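Local coordinates for Blr6230 protein (Bradyrhizobium diazoefficiens USDA 110, PDB 5NJW) that is a zinc-binding member of the metallo-beta-lactamase superfamily, resembling the B3 enzymes, and probably hydrolyses beta-lactam antibiotics, at residues P175-G180 against T204-R209. Residues are numbered along the deposited sequence; the frame is centred on the assembly and turned at random. Where two conformers were deposited one is given.
Sequences PGHSPG and TVALNR. With ZN (zinc ion), chain C; BO3 (boric acid), chain F; EDO (1,2-ethanediol), chain H.
His177 and the loop carrying Thr204 and Asn208 form a buried second-shell contact at a zinc site, joining the loop between strands 167-173 and 182-190 to the one between strand 193-199 and helix 219-232. The imidazole is used at both nitrogens: NE2 of His177 binds the zinc at 2.1 Å, and ND1 of His177 donates to the backbone O of Thr204 at 2.8 Å. With that oxygen in the ring plane and an N-H...O angle of 173°, the bond should fix the ring's rotation and probably makes NE2 a better ligand. Setting CG anti to the backbone N (chi1 -177°) brings the ring alongside the side chain of Thr204. Although OG1 of Thr204 is 3.1 Å from ND1 of His177, the angle is too poor for a bond; the hydroxyl instead faces O3 of the boric acid, a doubtfully short 2.5 Å from OG1 of Thr204. CB of Ala206 meets the ring edge, 3.8 Å from CE1 of His177. On the backbone side, ND2 of Asn208 reaches the His177 carbonyl O at 2.9 Å, 36° out of the carbonyl plane, while a water donates to this same oxygen and to OD1 of Asn208. Tyr223 bonds both ND2 of Asn208 and O of Thr204; Tyr136 bonds OD1 of Asn208. Thr204 immediately precedes a type II' turn, Val205 to Asn208. With His101 and His103 completing its protein ligands, this is the three-histidine zinc site B3 metallo-beta-lactamases share with B1 enzymes.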
ATOM      1  N   PRO A 175       5.936 -10.533   0.437  1.00  7.45           N
ATOM      2  CA  PRO A 175       4.760 -11.169   1.026  1.00  7.54           C
ATOM      3  C   PRO A 175       4.788 -11.255   2.546  1.00  6.79           C
ATOM      4  O   PRO A 175       5.804 -11.053   3.196  1.00  6.87           O
ATOM      5  CB  PRO A 175       4.781 -12.567   0.393  1.00  8.47           C
ATOM      6  CG  PRO A 175       6.236 -12.832   0.204  1.00  8.49           C
ATOM      7  CD  PRO A 175       6.750 -11.517  -0.317  1.00  7.93           C
ATOM      8  N   GLY A 176       3.615 -11.535   3.104  1.00  6.95           N
ATOM      9  CA  GLY A 176       3.428 -11.686   4.546  1.00  6.86           C
ATOM     10  C   GLY A 176       2.091 -11.092   4.932  1.00  6.79           C
ATOM     11  O   GLY A 176       1.133 -11.804   5.234  1.00  6.75           O
ATOM     12  N   HIS A 177       2.006  -9.768   4.861  1.00  6.62           N
ATOM     13  CA  HIS A 177       0.751  -9.097   5.175  1.00  6.34           C
ATOM     14  C   HIS A 177      -0.356  -9.584   4.228  1.00  6.06           C
ATOM     15  O   HIS A 177      -1.518  -9.689   4.628  1.00  6.44           O
ATOM     16  CB  HIS A 177       0.976  -7.598   5.143  1.00  6.27           C
ATOM     17  CG  HIS A 177      -0.232  -6.815   5.508  1.00  5.99           C
ATOM     18  ND1 HIS A 177      -0.619  -6.568   6.805  1.00  6.09           N
ATOM     19  CD2 HIS A 177      -1.183  -6.269   4.731  1.00  5.62           C
ATOM     20  CE1 HIS A 177      -1.726  -5.847   6.805  1.00  6.13           C
ATOM     21  NE2 HIS A 177      -2.117  -5.688   5.556  1.00  5.92           N
ATOM     22  N   SER A 178       0.003  -9.892   2.985  1.00  6.28           N
ATOM     23  CA  SER A 178      -0.862 -10.631   2.062  0.70  6.78           C
ATOM     24  C   SER A 178       0.056 -11.520   1.236  1.00  7.39           C
ATOM     25  O   SER A 178       1.269 -11.262   1.165  1.00  7.26           O
ATOM     26  CB  SER A 178      -1.674  -9.715   1.128  0.70  6.95           C
ATOM     27  OG  SER A 178      -0.831  -9.176   0.097  0.70  6.66           O
ATOM     28  N   PRO A 179      -0.498 -12.572   0.603  1.00  7.42           N
ATOM     29  CA  PRO A 179       0.423 -13.471  -0.103  1.00  7.76           C
ATOM     30  C   PRO A 179       1.087 -12.837  -1.316  1.00  8.13           C
ATOM     31  O   PRO A 179       2.197 -13.236  -1.685  1.00 10.37           O
ATOM     32  CB  PRO A 179      -0.471 -14.677  -0.497  1.00  8.81           C
ATOM     33  CG  PRO A 179      -1.869 -14.195  -0.405  1.00  9.44           C
ATOM     34  CD  PRO A 179      -1.886 -13.082   0.609  1.00  8.01           C
ATOM     35  N   GLY A 180       0.418 -11.863  -1.928  1.00  7.48           N
ATOM     36  CA  GLY A 180       0.946 -11.198  -3.119  1.00  7.34           C
ATOM     37  C   GLY A 180       1.416  -9.772  -2.891  1.00  6.85           C
ATOM     38  O   GLY A 180       1.516  -9.009  -3.846  1.00  7.74           O
ATOM     39  N   THR A 204       2.676  -5.349   8.682  1.00  7.20           N
ATOM     40  CA  THR A 204       1.993  -5.523   9.960  1.00  7.15           C
ATOM     41  C   THR A 204       1.309  -6.905  10.008  1.00  6.80           C
ATOM     42  O   THR A 204       0.937  -7.468   8.987  1.00  6.09           O
ATOM     43  CB  THR A 204       0.934  -4.428  10.173  1.00  8.24           C
ATOM     44  OG1 THR A 204      -0.062  -4.596   9.164  1.00  8.42           O
ATOM     45  CG2 THR A 204       1.555  -3.042  10.127  1.00  9.29           C
ATOM     46  N   VAL A 205       1.145  -7.438  11.213  1.00  7.19           N
ATOM     47  CA  VAL A 205       0.384  -8.669  11.417  1.00  7.39           C
ATOM     48  C   VAL A 205      -1.116  -8.421  11.255  1.00  6.64           C
ATOM     49  O   VAL A 205      -1.808  -9.187  10.581  1.00  6.89           O
ATOM     50  CB  VAL A 205       0.706  -9.306  12.791  1.00  7.98           C
ATOM     51  CG1 VAL A 205      -0.194 -10.493  13.068  1.00  8.52           C
ATOM     52  CG2 VAL A 205       2.151  -9.744  12.810  1.00  8.45           C
ATOM     53  N   ALA A 206      -1.603  -7.341  11.878  1.00  7.09           N
ATOM     54  CA  ALA A 206      -2.978  -6.878  11.723  1.00  7.20           C
ATOM     55  C   ALA A 206      -3.965  -8.017  11.998  1.00  7.24           C
ATOM     56  O   ALA A 206      -3.896  -8.586  13.115  1.00  8.06           O
ATOM     57  CB  ALA A 206      -3.132  -6.202  10.364  1.00  7.58           C
ATOM     58  N   LEU A 207      -4.857  -8.356  11.068  1.00  7.31           N
ATOM     59  CA  LEU A 207      -5.859  -9.387  11.293  1.00  7.66           C
ATOM     60  C   LEU A 207      -5.387 -10.785  10.912  1.00  7.04           C
ATOM     61  O   LEU A 207      -6.149 -11.731  11.034  1.00  7.95           O
ATOM     62  CB  LEU A 207      -7.128  -9.078  10.515  1.00  8.61           C
ATOM     63  CG  LEU A 207      -7.824  -7.756  10.854  1.00  9.81           C
ATOM     64  CD1 LEU A 207      -9.038  -7.611   9.931  1.00 10.41           C
ATOM     65  CD2 LEU A 207      -8.214  -7.678  12.323  1.00 11.07           C
ATOM     66  N   ASN A 208      -4.151 -10.946  10.440  1.00  6.61           N
ATOM     67  CA  ASN A 208      -3.710 -12.250   9.990  1.00  7.13           C
ATOM     68  C   ASN A 208      -3.495 -13.248  11.143  1.00  7.34           C
ATOM     69  O   ASN A 208      -3.035 -12.878  12.223  1.00  7.87           O
ATOM     70  CB  ASN A 208      -2.432 -12.139   9.159  1.00  7.09           C
ATOM     71  CG  ASN A 208      -2.680 -11.477   7.822  1.00  7.03           C
ATOM     72  OD1 ASN A 208      -3.774 -11.583   7.247  1.00  7.48           O
ATOM     73  ND2 ASN A 208      -1.667 -10.762   7.328  1.00  7.39           N
ATOM     74  N   ARG A 209      -3.808 -14.500  10.837  1.00  7.59           N
ATOM     75  CA  ARG A 209      -3.519 -15.622  11.719  1.00  8.20           C
ATOM     76  C   ARG A 209      -2.183 -16.201  11.260  1.00  8.10           C
ATOM     77  O   ARG A 209      -2.027 -16.570  10.098  1.00  8.33           O
ATOM     78  CB  ARG A 209      -4.620 -16.676  11.644  1.00  9.02           C
ATOM     79  CG  ARG A 209      -5.998 -16.138  12.041  1.00 10.11           C
ATOM     80  CD  ARG A 209      -7.004 -17.261  12.254  1.00 11.72           C
ATOM     81  NE  ARG A 209      -7.078 -18.066  11.049  1.00 12.37           N
ATOM     82  CZ  ARG A 209      -7.849 -17.829   9.993  1.00 12.70           C
ATOM     83  NH1 ARG A 209      -8.728 -16.846  10.003  1.00 13.68           N
ATOM     84  NH2 ARG A 209      -7.764 -18.604   8.910  1.00 14.63           N
TER
HETATM   85 ZN    ZN C 301      -3.788  -4.833   4.685  1.00  6.22          ZN
HETATM   86  B   BO3 F 304      -2.158  -2.535   7.128  1.00 11.91           B
HETATM   87  O1  BO3 F 304      -2.383  -2.324   5.624  1.00  8.81           O
HETATM   88  O2  BO3 F 304      -3.342  -2.438   8.100  1.00 22.25           O
HETATM   89  O3  BO3 F 304      -0.736  -2.739   7.670  1.00 13.97           O
HETATM   90  C1  EDO H 306       5.714 -13.630  -3.577  1.00 26.64           C
HETATM   91  O1  EDO H 306       4.316 -13.360  -3.553  1.00 22.33           O
HETATM   92  C2  EDO H 306       5.946 -15.106  -3.852  1.00 30.22           C
HETATM   93  O2  EDO H 306       6.351 -15.830  -2.689  1.00 34.23           O
HETATM   94  O   HOH W   1      -3.816 -11.133   4.373  1.00  7.52           O